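Local coordinates for DUF5636 domain-containing protein (PDB 4RD8) that is of unknown function, a Legionella pneumophila protein of the DUF5636 family that folds into a compact, all-helical single chain, at residues Q74-I79 with H126-H131; L78-L83 with F88-L93; A43-L48 with S199-N204; I133-I138 with R160-L165. The protein carries 3 engineered substitutions. One frame throughout, in Å; residues are numbered along the deposited sequence. Where two conformers were deposited one is given.

Interaction 1 (Q74-I79 with H126-H131); sequences QLRTLI and HGELTH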
loop_
_atom_site.group_PDB
_atom_site.type_symbol
_atom_site.label_atom_id
_atom_site.label_comp_id
_atom_site.label_asym_id
_atom_site.label_seq_id
_atom_site.Cartn_x
_atom_site.Cartn_y
_atom_site.Cartn_z
ATOM N N GLN A 74 17.726 1.441 0.714
ATOM C CA GLN A 74 17.463 0.789 -0.567
ATOM C C GLN A 74 16.011 0.335 -0.729
ATOM O O GLN A 74 15.432 0.470 -1.808
ATOM C CB GLN A 74 18.424 -0.381 -0.790
ATOM C CG GLN A 74 19.823 0.062 -1.162
ATOM C CD GLN A 74 19.818 1.055 -2.300
ATOM O OE1 GLN A 74 19.228 0.806 -3.352
ATOM N NE2 GLN A 74 20.466 2.195 -2.094
ATOM N N LEU A 75 15.429 -0.205 0.338
ATOM C CA LEU A 75 14.023 -0.608 0.313
ATOM C C LEU A 75 13.111 0.601 0.109
ATOM O O LEU A 75 12.137 0.534 -0.638
ATOM C CB LEU A 75 13.639 -1.331 1.608
ATOM C CG LEU A 75 12.147 -1.652 1.768
ATOM C CD1 LEU A 75 11.665 -2.529 0.632
ATOM C CD2 LEU A 75 11.877 -2.332 3.103
ATOM N N ARG A 76 13.429 1.703 0.780
ATOM C CA ARG A 76 12.634 2.929 0.660
ATOM C C ARG A 76 12.677 3.494 -0.753
ATOM O O ARG A 76 11.657 3.933 -1.283
ATOM C CB ARG A 76 13.115 3.986 1.658
ATOM C CG ARG A 76 12.324 4.032 2.958
ATOM C CD ARG A 76 13.243 4.042 4.163
ATOM N NE ARG A 76 12.689 4.789 5.291
ATOM C CZ ARG A 76 12.170 4.240 6.386
ATOM N NH1 ARG A 76 12.123 2.923 6.522
ATOM N NH2 ARG A 76 11.695 5.018 7.349
ATOM N N THR A 77 13.860 3.480 -1.360
ATOM C CA THR A 77 14.006 3.988 -2.716
ATOM C C THR A 77 13.341 3.041 -3.712
ATOM O O THR A 77 12.752 3.490 -4.691
ATOM C CB THR A 77 15.485 4.259 -3.087
ATOM O OG1 THR A 77 16.256 3.076 -2.863
ATOM C CG2 THR A 77 16.048 5.388 -2.232
ATOM N N LEU A 78 13.423 1.735 -3.460
ATOM C CA LEU A 78 12.699 0.768 -4.283
ATOM C C LEU A 78 11.194 0.993 -4.188
ATOM O O LEU A 78 10.493 1.016 -5.206
ATOM C CB LEU A 78 13.043 -0.674 -3.884
ATOM C CG LEU A 78 12.194 -1.793 -4.501
ATOM C CD1 LEU A 78 12.286 -1.780 -6.025
ATOM C CD2 LEU A 78 12.621 -3.163 -3.951
ATOM N N ILE A 79 10.692 1.154 -2.966
ATOM C CA ILE A 79 9.271 1.436 -2.769
ATOM C C ILE A 79 8.860 2.712 -3.526
ATOM O O ILE A 79 7.843 2.721 -4.237
ATOM C CB ILE A 79 8.926 1.544 -1.261
ATOM C CG1 ILE A 79 8.944 0.138 -0.622
ATOM C CG2 ILE A 79 7.579 2.232 -1.057
ATOM C CD1 ILE A 79 9.033 0.138 0.906
ATOM N N HIS A 126 3.726 -1.930 14.808
ATOM C CA HIS A 126 3.864 -3.109 13.952
ATOM C C HIS A 126 4.600 -2.828 12.638
ATOM O O HIS A 126 5.252 -3.717 12.091
ATOM C CB HIS A 126 2.493 -3.735 13.665
ATOM C CG HIS A 126 1.831 -4.319 14.874
ATOM N ND1 HIS A 126 0.936 -3.607 15.654
ATOM C CD2 HIS A 126 1.925 -5.543 15.435
ATOM C CE1 HIS A 126 0.518 -4.374 16.641
ATOM N NE2 HIS A 126 1.097 -5.554 16.537
ATOM N N GLY A 127 4.493 -1.605 12.132
ATOM C CA GLY A 127 5.152 -1.241 10.888
ATOM C C GLY A 127 5.261 0.259 10.661
ATOM O O GLY A 127 4.702 1.051 11.419
ATOM N N GLU A 128 5.966 0.647 9.599
ATOM C CA GLU A 128 6.246 2.056 9.317
ATOM C C GLU A 128 5.819 2.439 7.897
ATOM O O GLU A 128 5.284 3.525 7.653
ATOM C CB GLU A 128 7.749 2.298 9.498
ATOM C CG GLU A 128 8.209 3.742 9.437
ATOM C CD GLU A 128 9.726 3.855 9.498
ATOM O OE1 GLU A 128 10.409 3.146 8.725
ATOM O OE2 GLU A 128 10.242 4.644 10.318
ATOM N N LEU A 129 6.063 1.530 6.961
ATOM C CA LEU A 129 5.758 1.765 5.556
ATOM C C LEU A 129 4.794 0.720 5.034
ATOM O O LEU A 129 4.852 0.363 3.858
ATOM C CB LEU A 129 7.039 1.699 4.715
ATOM C CG LEU A 129 8.179 2.641 5.100
ATOM C CD1 LEU A 129 9.391 2.381 4.220
ATOM C CD2 LEU A 129 7.744 4.082 4.986
ATOM N N THR A 130 3.924 0.207 5.896
ATOM C CA THR A 130 3.068 -0.901 5.475
ATOM C C THR A 130 2.065 -0.474 4.401
ATOM O O THR A 130 1.815 -1.222 3.467
ATOM C CB THR A 130 2.347 -1.579 6.660
ATOM O OG1 THR A 130 3.318 -2.013 7.618
ATOM C CG2 THR A 130 1.569 -2.800 6.180
ATOM N N HIS A 131 1.491 0.718 4.517
ATOM C CA HIS A 131 0.569 1.181 3.479
ATOM C C HIS A 131 1.307 1.364 2.155
ATOM O O HIS A 131 0.781 1.028 1.091
ATOM C CB HIS A 131 -0.130 2.484 3.888
ATOM C CG HIS A 131 -1.134 2.320 4.981
ATOM N ND1 HIS A 131 -2.030 1.265 5.028
ATOM C CD2 HIS A 131 -1.406 3.091 6.064
ATOM C CE1 HIS A 131 -2.801 1.397 6.097
ATOM N NE2 HIS A 131 -2.440 2.487 6.741
#
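Leu129 lies across the aliphatic part of Arg76, with its CD1 3.6 Å from Arg76 CG, and the two side chains cross at about a right angle. The contact joins helix 69-85 to the start of helix 130-144 in the all-helical DUF5636 fold. Leu129 holds the N-cap position of the second helix; the carboxylate of Asp118 accepts hydrogen bonds from the first backbone nitrogens of that helix, those of Thr130 and His131. The same methyl, Leu129 CD1, lies over one face of the Arg76 guanidinium, 3.6 Å from Arg76 NH1. Deeper in, Ile79 CD1 comes to 4.0 Å from Leu129 CD1, so this one methyl fills the angle between two residues a turn apart on helix 69-85. Met92 packs against both Arg76 and Leu129.

The polar half lies nearer solvent. Arg76 is kinked at its second and third torsions, which swings its end toward the loop, and Glu128 comes out to meet it with CG anti to the backbone N (chi1 -172°) and an extended chain. The salt bridge is end-on but converges on a single oxygen: Arg76 NH1 is 2.8 Å from Glu128 OE1. That oxygen lies near the guanidinium plane, yet the two flat groups are turned 72° apart, and Arg76 NH2, 2.7 Å from Glu128 OE1, arrives from well above the carboxylate plane.

Interaction 2 (L78-L83 with F88-L93); sequences LIQEIL and FREGML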
loop_
_atom_site.group_PDB
_atom_site.type_symbol
_atom_site.label_atom_id
_atom_site.label_comp_id
_atom_site.label_asym_id
_atom_site.label_seq_id
_atom_site.Cartn_x
_atom_site.Cartn_y
_atom_site.Cartn_z
ATOM N N LEU A 78 13.423 1.735 -3.460
ATOM C CA LEU A 78 12.699 0.768 -4.283
ATOM C C LEU A 78 11.194 0.993 -4.188
ATOM O O LEU A 78 10.493 1.016 -5.206
ATOM C CB LEU A 78 13.043 -0.674 -3.884
ATOM C CG LEU A 78 12.194 -1.793 -4.501
ATOM C CD1 LEU A 78 12.286 -1.780 -6.025
ATOM C CD2 LEU A 78 12.621 -3.163 -3.951
ATOM N N ILE A 79 10.692 1.154 -2.966
ATOM C CA ILE A 79 9.271 1.436 -2.769
ATOM C C ILE A 79 8.860 2.712 -3.526
ATOM O O ILE A 79 7.843 2.721 -4.237
ATOM C CB ILE A 79 8.926 1.544 -1.261
ATOM C CG1 ILE A 79 8.944 0.138 -0.622
ATOM C CG2 ILE A 79 7.579 2.232 -1.057
ATOM C CD1 ILE A 79 9.033 0.138 0.906
ATOM N N GLN A 80 9.660 3.773 -3.404
ATOM C CA GLN A 80 9.356 5.024 -4.101
ATOM C C GLN A 80 9.345 4.870 -5.626
ATOM O O GLN A 80 8.516 5.477 -6.306
ATOM C CB GLN A 80 10.318 6.154 -3.712
ATOM C CG GLN A 80 9.921 7.487 -4.348
ATOM C CD GLN A 80 8.496 7.910 -3.969
ATOM O OE1 GLN A 80 8.235 8.249 -2.815
ATOM N NE2 GLN A 80 7.572 7.873 -4.933
ATOM N N GLU A 81 10.271 4.080 -6.167
ATOM C CA GLU A 81 10.314 3.881 -7.615
ATOM C C GLU A 81 9.044 3.194 -8.124
ATOM O O GLU A 81 8.481 3.593 -9.147
ATOM C CB GLU A 81 11.574 3.110 -8.028
ATOM C CG GLU A 81 12.858 3.896 -7.780
ATOM C CD GLU A 81 14.113 3.056 -7.908
ATOM O OE1 GLU A 81 14.042 1.914 -8.418
ATOM O OE2 GLU A 81 15.185 3.550 -7.494
ATOM N N ILE A 82 8.590 2.172 -7.400
ATOM C CA ILE A 82 7.359 1.477 -7.762
ATOM C C ILE A 82 6.180 2.440 -7.710
ATOM O O ILE A 82 5.344 2.468 -8.609
ATOM C CB ILE A 82 7.110 0.271 -6.833
ATOM C CG1 ILE A 82 8.190 -0.787 -7.084
ATOM C CG2 ILE A 82 5.720 -0.313 -7.073
ATOM C CD1 ILE A 82 8.258 -1.874 -6.020
ATOM N N LEU A 83 6.127 3.247 -6.657
ATOM C CA LEU A 83 5.044 4.209 -6.492
ATOM C C LEU A 83 5.070 5.267 -7.576
ATOM O O LEU A 83 4.034 5.619 -8.125
ATOM C CB LEU A 83 5.109 4.888 -5.120
ATOM C CG LEU A 83 4.790 3.968 -3.941
ATOM C CD1 LEU A 83 4.973 4.759 -2.646
ATOM C CD2 LEU A 83 3.369 3.421 -4.059
ATOM N N PHE A 88 2.290 8.161 -8.374
ATOM C CA PHE A 88 2.392 8.832 -7.083
ATOM C C PHE A 88 3.414 9.973 -7.145
ATOM O O PHE A 88 4.300 9.990 -8.007
ATOM C CB PHE A 88 2.794 7.847 -5.981
ATOM C CG PHE A 88 1.702 6.886 -5.595
ATOM C CD1 PHE A 88 1.361 5.827 -6.427
ATOM C CD2 PHE A 88 1.020 7.042 -4.402
ATOM C CE1 PHE A 88 0.351 4.941 -6.064
ATOM C CE2 PHE A 88 0.013 6.164 -4.031
ATOM C CZ PHE A 88 -0.317 5.103 -4.873
ATOM N N ARG A 89 3.290 10.931 -6.228
ATOM C CA ARG A 89 4.312 11.963 -6.103
ATOM C C ARG A 89 5.629 11.294 -5.752
ATOM O O ARG A 89 5.644 10.294 -5.026
ATOM C CB ARG A 89 3.953 12.945 -4.993
ATOM C CG ARG A 89 2.610 13.619 -5.184
ATOM C CD ARG A 89 2.721 14.923 -5.964
ATOM N NE ARG A 89 1.401 15.550 -6.074
ATOM C CZ ARG A 89 1.183 16.815 -6.411
ATOM N NH1 ARG A 89 2.195 17.644 -6.659
ATOM N NH2 ARG A 89 -0.069 17.253 -6.486
ATOM N N GLU A 90 6.724 11.853 -6.245
ATOM C CA GLU A 90 8.045 11.319 -5.940
ATOM C C GLU A 90 8.530 11.823 -4.585
ATOM O O GLU A 90 8.854 13.001 -4.410
ATOM C CB GLU A 90 9.053 11.686 -7.023
ATOM C CG GLU A 90 10.413 11.029 -6.836
ATOM C CD GLU A 90 11.216 11.013 -8.114
ATOM O OE1 GLU A 90 11.151 12.009 -8.868
ATOM O OE2 GLU A 90 11.904 10.001 -8.373
ATOM N N GLY A 91 8.568 10.924 -3.617
ATOM C CA GLY A 91 8.964 11.296 -2.272
ATOM C C GLY A 91 7.848 11.015 -1.286
ATOM O O GLY A 91 6.811 11.671 -1.326
HETATM N N MSE A 92 8.057 10.018 -0.429
HETATM C CA MSE A 92 7.107 9.723 0.640
HETATM C C MSE A 92 7.259 10.800 1.727
HETATM O O MSE A 92 8.383 11.209 2.043
HETATM C CB MSE A 92 7.370 8.322 1.228
HETATM C CG MSE A 92 7.123 7.146 0.268
HETATM SE SE MSE A 92 7.186 5.416 1.168
HETATM C CE MSE A 92 9.029 5.478 1.807
ATOM N N LEU A 93 6.133 11.251 2.277
ATOM C CA LEU A 93 6.127 12.329 3.271
ATOM C C LEU A 93 5.974 11.786 4.688
ATOM O O LEU A 93 5.452 10.689 4.894
ATOM C CB LEU A 93 4.979 13.306 2.995
ATOM C CG LEU A 93 4.988 14.010 1.632
ATOM C CD1 LEU A 93 3.882 15.037 1.575
ATOM C CD2 LEU A 93 6.327 14.671 1.369
#
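Leu83 and Phe88 meet methyl to ring face: Leu83 CD2 stands over the centre of the Phe88 ring, 3.9 Å from its centroid and 10° off the normal, a clean CH-pi contact. Below it the two beta carbons, Leu83 CB and Phe88 CB, are 3.9 Å apart. The backbone of the same pair is joined as well, Phe88 N donating to Leu83 O at 3.1 Å from above the carbonyl plane. This six-to-one bond near the end of helix 69-85, with apolar packing between the two residues it links, is consistent with a Schellman-type helix ending.

One turn back, Gln80 reaches over the returning loop. Its CG is anti to the backbone N, and a bend at the next torsion (58°) lays the amide along the backbone of 89-92. Gln80 NE2 makes a weak hydrogen bond to Arg89 O at 3.1 Å, while Gln80 OE1 lies 2.8 Å from Gly91 N. Met92, a selenomethionine, crosses Ile79 at about a right angle, its SE 3.9 Å from Ile79 CG2, and its CG comes to 3.5 Å from Gln80 OE1.

Past the bend, Met115 packs on both Leu83 and Phe88. Two kinds of chemistry thus hold the turn side by side: at the buried end an apolar methyl over a ring beside a backbone hydrogen bond, and at the partly exposed end an amide laid against the polar groups of the loop backbone.

Interaction 3 (A43-L48 with S199-N204); sequences AVNEQL and SDHIQN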
loop_
_atom_site.group_PDB
_atom_site.type_symbol
_atom_site.label_atom_id
_atom_site.label_comp_id
_atom_site.label_asym_id
_atom_site.label_seq_id
_atom_site.Cartn_x
_atom_site.Cartn_y
_atom_site.Cartn_z
ATOM N N ALA A 43 -2.065 -15.036 -3.570
ATOM C CA ALA A 43 -1.723 -14.051 -4.588
ATOM C C ALA A 43 -0.764 -12.973 -4.052
ATOM O O ALA A 43 0.203 -12.605 -4.721
ATOM C CB ALA A 43 -2.989 -13.413 -5.150
ATOM N N VAL A 44 -1.038 -12.466 -2.855
ATOM C CA VAL A 44 -0.187 -11.447 -2.247
ATOM C C VAL A 44 1.257 -11.932 -2.086
ATOM O O VAL A 44 2.193 -11.184 -2.360
ATOM C CB VAL A 44 -0.755 -10.962 -0.888
ATOM C CG1 VAL A 44 0.272 -10.114 -0.149
ATOM C CG2 VAL A 44 -2.044 -10.154 -1.099
ATOM N N ASN A 45 1.429 -13.179 -1.652
ATOM C CA ASN A 45 2.764 -13.757 -1.486
ATOM C C ASN A 45 3.593 -13.678 -2.763
ATOM O O ASN A 45 4.814 -13.485 -2.714
ATOM C CB ASN A 45 2.688 -15.216 -1.010
ATOM C CG ASN A 45 2.443 -15.331 0.482
ATOM O OD1 ASN A 45 2.621 -14.359 1.224
ATOM N ND2 ASN A 45 2.051 -16.526 0.935
ATOM N N GLU A 46 2.929 -13.831 -3.905
ATOM C CA GLU A 46 3.620 -13.794 -5.188
ATOM C C GLU A 46 4.283 -12.434 -5.407
ATOM O O GLU A 46 5.427 -12.367 -5.850
ATOM C CB GLU A 46 2.667 -14.147 -6.335
ATOM C CG GLU A 46 2.135 -15.581 -6.259
ATOM C CD GLU A 46 1.227 -15.947 -7.419
ATOM O OE1 GLU A 46 0.719 -15.026 -8.085
ATOM O OE2 GLU A 46 1.024 -17.160 -7.669
ATOM N N GLN A 47 3.574 -11.355 -5.087
ATOM C CA GLN A 47 4.161 -10.018 -5.186
ATOM C C GLN A 47 5.170 -9.714 -4.071
ATOM O O GLN A 47 6.105 -8.947 -4.277
ATOM C CB GLN A 47 3.080 -8.930 -5.289
ATOM C CG GLN A 47 2.512 -8.762 -6.696
ATOM C CD GLN A 47 1.802 -10.014 -7.189
ATOM O OE1 GLN A 47 0.864 -10.490 -6.550
ATOM N NE2 GLN A 47 2.261 -10.564 -8.313
ATOM N N LEU A 48 4.984 -10.307 -2.894
ATOM C CA LEU A 48 5.968 -10.159 -1.818
ATOM C C LEU A 48 7.282 -10.844 -2.181
ATOM O O LEU A 48 8.367 -10.318 -1.912
ATOM C CB LEU A 48 5.436 -10.704 -0.482
ATOM C CG LEU A 48 4.372 -9.871 0.225
ATOM C CD1 LEU A 48 3.744 -10.658 1.366
ATOM C CD2 LEU A 48 4.993 -8.587 0.770
ATOM N N SER A 199 2.059 -6.592 8.180
ATOM C CA SER A 199 3.345 -6.343 8.821
ATOM C C SER A 199 3.859 -7.571 9.565
ATOM O O SER A 199 5.041 -7.917 9.478
ATOM C CB SER A 199 3.241 -5.152 9.771
ATOM O OG SER A 199 4.158 -5.292 10.841
ATOM N N ASP A 200 2.968 -8.238 10.293
ATOM C CA ASP A 200 3.345 -9.433 11.054
ATOM C C ASP A 200 3.622 -10.610 10.117
ATOM O O ASP A 200 4.494 -11.439 10.374
ATOM C CB ASP A 200 2.240 -9.811 12.040
ATOM C CG ASP A 200 2.052 -8.777 13.135
ATOM O OD1 ASP A 200 2.968 -7.950 13.349
ATOM O OD2 ASP A 200 0.987 -8.799 13.790
ATOM N N HIS A 201 2.862 -10.671 9.031
ATOM C CA HIS A 201 3.054 -11.698 8.019
ATOM C C HIS A 201 4.468 -11.619 7.432
ATOM O O HIS A 201 5.125 -12.638 7.237
ATOM C CB HIS A 201 2.012 -11.542 6.907
ATOM C CG HIS A 201 2.100 -12.578 5.852
ATOM N ND1 HIS A 201 1.856 -13.925 6.078
ATOM C CD2 HIS A 201 2.410 -12.495 4.522
ATOM C CE1 HIS A 201 2.012 -14.605 4.967
ATOM N NE2 HIS A 201 2.346 -13.748 4.003
ATOM N N ILE A 202 4.931 -10.399 7.172
ATOM C CA ILE A 202 6.248 -10.187 6.579
ATOM C C ILE A 202 7.373 -10.506 7.566
ATOM O O ILE A 202 8.315 -11.230 7.231
ATOM C CB ILE A 202 6.396 -8.743 6.043
ATOM C CG1 ILE A 202 5.535 -8.550 4.791
ATOM C CG2 ILE A 202 7.847 -8.435 5.733
ATOM C CD1 ILE A 202 5.396 -7.085 4.349
ATOM N N GLN A 203 7.271 -9.971 8.782
ATOM C CA GLN A 203 8.312 -10.153 9.794
ATOM C C GLN A 203 8.438 -11.592 10.277
ATOM O O GLN A 203 9.499 -12.003 10.747
ATOM C CB GLN A 203 8.105 -9.190 10.971
ATOM C CG GLN A 203 8.405 -7.735 10.616
ATOM C CD GLN A 203 8.304 -6.788 11.804
ATOM O OE1 GLN A 203 8.827 -7.066 12.884
ATOM N NE2 GLN A 203 7.626 -5.661 11.606
ATOM N N ASN A 204 7.365 -12.363 10.152
ATOM C CA ASN A 204 7.417 -13.766 10.533
ATOM C C ASN A 204 8.007 -14.625 9.419
ATOM O O ASN A 204 8.851 -15.480 9.679
ATOM C CB ASN A 204 6.035 -14.271 10.950
ATOM C CG ASN A 204 5.595 -13.709 12.295
ATOM O OD1 ASN A 204 6.419 -13.241 13.086
ATOM N ND2 ASN A 204 4.294 -13.760 12.562
#
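Leu48 and Ile202 form the close-packed, buried side of this contact between helix 41-61 and helix 195-204 of the all-helical DUF5636 fold. Their branch ends meet, Leu48 CD2 lying 3.9 Å from Ile202 CD1 and 4.1 Å from Ile202 CG1. The surroundings are just as apolar: Leu48 also packs on Phe210 and on Leu213 of helix 211-218, and Ile202 packs on Ile217 of that helix, which wedges its side chains against both partners.

The helices themselves stay well apart. Their local axes come no nearer than 12.4 Å, at a crossing angle of -56°, so long side chains have to span the distance between the helices, and the area they bury together is modest. Toward the solvent side, where residues are only partly buried, the bridge becomes polar. His201 holds CG anti to its own backbone N (chi1 -178°), which carries the imidazole toward helix 41-61, while Asn45 turns its amide to receive it. The ring is steadied by stacking on Trp197, one turn earlier in helix 195-204.

Leu48 CD1 sits between the two regions, touching the edge of the imidazole near its plane, 3.9 Å from His201 CD2. Beside it, amide and ring are nearly coplanar, and His201 NE2 donates to Asn45 OD1 at 2.9 Å, almost straight at 172° and directed onto a lone pair in the carbonyl plane.

Interaction 4 (I133-I138 with R160-L165); sequences IQWCLI and RIYKKL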
loop_
_atom_site.group_PDB
_atom_site.type_symbol
_atom_site.label_atom_id
_atom_site.label_comp_id
_atom_site.label_asym_id
_atom_site.label_seq_id
_atom_site.Cartn_x
_atom_site.Cartn_y
_atom_site.Cartn_z
ATOM N N ILE A 133 3.824 -0.359 1.222
ATOM C CA ILE A 133 4.003 -1.728 0.741
ATOM C C ILE A 133 2.720 -2.316 0.132
ATOM O O ILE A 133 2.784 -2.977 -0.908
ATOM C CB ILE A 133 4.592 -2.651 1.832
ATOM C CG1 ILE A 133 6.028 -2.223 2.144
ATOM C CG2 ILE A 133 4.585 -4.096 1.372
ATOM C CD1 ILE A 133 6.649 -2.941 3.329
ATOM N N GLN A 134 1.566 -2.075 0.759
ATOM C CA GLN A 134 0.289 -2.507 0.175
ATOM C C GLN A 134 0.154 -1.998 -1.248
ATOM O O GLN A 134 -0.175 -2.760 -2.161
ATOM C CB GLN A 134 -0.904 -2.019 1.005
ATOM C CG GLN A 134 -1.135 -2.830 2.266
ATOM C CD GLN A 134 -2.017 -2.094 3.257
ATOM O OE1 GLN A 134 -1.909 -0.873 3.404
ATOM N NE2 GLN A 134 -2.895 -2.826 3.933
ATOM N N TRP A 135 0.421 -0.710 -1.428
ATOM C CA TRP A 135 0.346 -0.123 -2.755
ATOM C C TRP A 135 1.368 -0.710 -3.720
ATOM O O TRP A 135 1.040 -0.980 -4.874
ATOM C CB TRP A 135 0.340 1.421 -2.689
ATOM C CG TRP A 135 -1.033 1.845 -2.291
ATOM C CD1 TRP A 135 -1.469 2.162 -1.038
ATOM C CD2 TRP A 135 -2.188 1.876 -3.146
ATOM N NE1 TRP A 135 -2.823 2.431 -1.069
ATOM C CE2 TRP A 135 -3.284 2.252 -2.343
ATOM C CE3 TRP A 135 -2.391 1.630 -4.507
ATOM C CZ2 TRP A 135 -4.574 2.407 -2.872
ATOM C CZ3 TRP A 135 -3.672 1.780 -5.027
ATOM C CH2 TRP A 135 -4.748 2.163 -4.206
ATOM N N CYS A 136 2.592 -0.955 -3.253
ATOM C CA CYS A 136 3.567 -1.624 -4.112
ATOM C C CYS A 136 3.073 -3.002 -4.554
ATOM O O CYS A 136 3.309 -3.395 -5.680
ATOM C CB CYS A 136 4.941 -1.756 -3.440
ATOM S SG CYS A 136 5.782 -0.183 -3.217
ATOM N N LEU A 137 2.406 -3.739 -3.665
ATOM C CA LEU A 137 1.910 -5.072 -4.027
ATOM C C LEU A 137 0.830 -4.968 -5.117
ATOM O O LEU A 137 0.831 -5.733 -6.088
ATOM C CB LEU A 137 1.373 -5.811 -2.792
ATOM C CG LEU A 137 2.418 -6.098 -1.702
ATOM C CD1 LEU A 137 1.741 -6.683 -0.466
ATOM C CD2 LEU A 137 3.508 -7.055 -2.212
ATOM N N ILE A 138 -0.084 -4.023 -4.938
ATOM C CA ILE A 138 -1.115 -3.721 -5.930
ATOM C C ILE A 138 -0.509 -3.348 -7.283
ATOM O O ILE A 138 -0.927 -3.871 -8.322
ATOM C CB ILE A 138 -2.013 -2.585 -5.430
ATOM C CG1 ILE A 138 -2.930 -3.116 -4.337
ATOM C CG2 ILE A 138 -2.860 -1.996 -6.561
ATOM C CD1 ILE A 138 -3.398 -2.020 -3.404
ATOM N N ARG A 160 -6.507 7.234 -10.757
ATOM C CA ARG A 160 -7.788 6.535 -10.906
ATOM C C ARG A 160 -8.287 5.862 -9.631
ATOM O O ARG A 160 -9.477 5.568 -9.502
ATOM C CB ARG A 160 -7.705 5.490 -12.015
ATOM C CG ARG A 160 -7.640 6.080 -13.402
ATOM C CD ARG A 160 -7.761 4.992 -14.436
ATOM N NE ARG A 160 -7.530 5.510 -15.781
ATOM C CZ ARG A 160 -8.122 5.041 -16.875
ATOM N NH1 ARG A 160 -8.995 4.049 -16.786
ATOM N NH2 ARG A 160 -7.841 5.573 -18.058
ATOM N N ILE A 161 -7.371 5.572 -8.715
ATOM C CA ILE A 161 -7.745 4.860 -7.496
ATOM C C ILE A 161 -7.327 5.573 -6.206
ATOM O O ILE A 161 -8.176 6.033 -5.428
ATOM C CB ILE A 161 -7.193 3.410 -7.492
ATOM C CG1 ILE A 161 -7.535 2.689 -8.812
ATOM C CG2 ILE A 161 -7.780 2.641 -6.331
ATOM C CD1 ILE A 161 -6.698 1.419 -9.046
ATOM N N TYR A 162 -6.023 5.665 -5.974
ATOM C CA TYR A 162 -5.498 6.199 -4.712
ATOM C C TYR A 162 -6.029 7.584 -4.348
ATOM O O TYR A 162 -6.516 7.795 -3.245
ATOM C CB TYR A 162 -3.976 6.229 -4.767
ATOM C CG TYR A 162 -3.290 6.707 -3.497
ATOM C CD1 TYR A 162 -3.065 5.836 -2.437
ATOM C CD2 TYR A 162 -2.829 8.000 -3.384
ATOM C CE1 TYR A 162 -2.399 6.260 -1.284
ATOM C CE2 TYR A 162 -2.170 8.442 -2.230
ATOM C CZ TYR A 162 -1.960 7.556 -1.185
ATOM O OH TYR A 162 -1.297 8.001 -0.053
ATOM N N LYS A 163 -5.941 8.537 -5.268
ATOM C CA LYS A 163 -6.382 9.901 -4.962
ATOM C C LYS A 163 -7.838 9.959 -4.578
ATOM O O LYS A 163 -8.228 10.783 -3.755
ATOM C CB LYS A 163 -6.119 10.866 -6.129
ATOM C CG LYS A 163 -4.636 11.117 -6.413
ATOM C CD LYS A 163 -4.489 12.146 -7.540
ATOM C CE LYS A 163 -3.050 12.523 -7.792
ATOM N NZ LYS A 163 -2.974 13.507 -8.917
ATOM N N LYS A 164 -8.644 9.082 -5.162
ATOM C CA LYS A 164 -10.069 9.109 -4.891
ATOM C C LYS A 164 -10.381 8.616 -3.494
ATOM O O LYS A 164 -11.453 8.911 -2.967
ATOM C CB LYS A 164 -10.858 8.349 -5.976
ATOM C CG LYS A 164 -10.569 8.913 -7.368
ATOM C CD LYS A 164 -11.515 8.415 -8.462
ATOM C CE LYS A 164 -11.128 9.022 -9.809
ATOM N NZ LYS A 164 -12.059 8.665 -10.928
ATOM N N LEU A 165 -9.434 7.906 -2.886
ATOM C CA LEU A 165 -9.585 7.453 -1.502
ATOM C C LEU A 165 -9.522 8.617 -0.522
ATOM O O LEU A 165 -9.939 8.492 0.633
ATOM C CB LEU A 165 -8.531 6.399 -1.134
ATOM C CG LEU A 165 -8.571 5.112 -1.955
ATOM C CD1 LEU A 165 -7.446 4.159 -1.502
ATOM C CD2 LEU A 165 -9.940 4.432 -1.839
#
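With CG anti to the carbonyl carbon (chi1 -78°), Trp135 carries its indole out from helix 130-144, while Tyr162 has CG anti to the backbone N (chi1 -178°) and points its phenol ring back toward Trp135. The rings meet T-shaped: an edge of Tyr162 is directed at the indole face, the planes stand at 89°, and the centroid of the five-membered ring is 5.0 Å from that of the phenol. The nearest approach is Tyr162 CD1 to Trp135 CE2, 3.6 Å. On the opposite indole face, Ile138 CD1 of the same helix rests toward the rim, so the indole is sandwiched.

Its outer edge is hemmed in too. Ile161, which lies with Tyr162 on a wider, pi-type turn, touches Trp135 CH2 with its CG2 at 3.7 Å. Leu165, coming from the opposite direction, sets CD1 at the indole edge, 3.6 Å from Trp135 CZ2. The Tyr162 hydroxyl is hydrogen-bonded to Phe114 O.

All four touching residues are buried, with the contact centred about 6 Å from the centre of the chain. Around them, Leu183 and Ile184 of helix 179-184 cover Leu165 and Trp135, Leu83 of helix 69-85 packs on Trp135, and Leu30 of helix 25-38 lies against Ile161.

Coming from the N terminus, the chain opens interaction 3 at 43-48, and this long loop closes only at 199-204, with the other three contacts nested inside it. Interactions 1 and 2 both start on helix 69-85 and share Leu78 and Ile79. Interaction 2 closes first, at 88-93, within the larger loop that interaction 1 closes at 126-131. Interaction 4 follows in series, from 133-138 to 160-165. Helix 130-144, begun in interaction 1 and continued in interaction 4, runs through the middle: Leu137 touches Val44 and Leu48 of interaction 3, and Cys136 meets Ile79 and Ile82. Phe88 of interaction 2 packs on Tyr162 of interaction 4, tying the loop to helix 157-162.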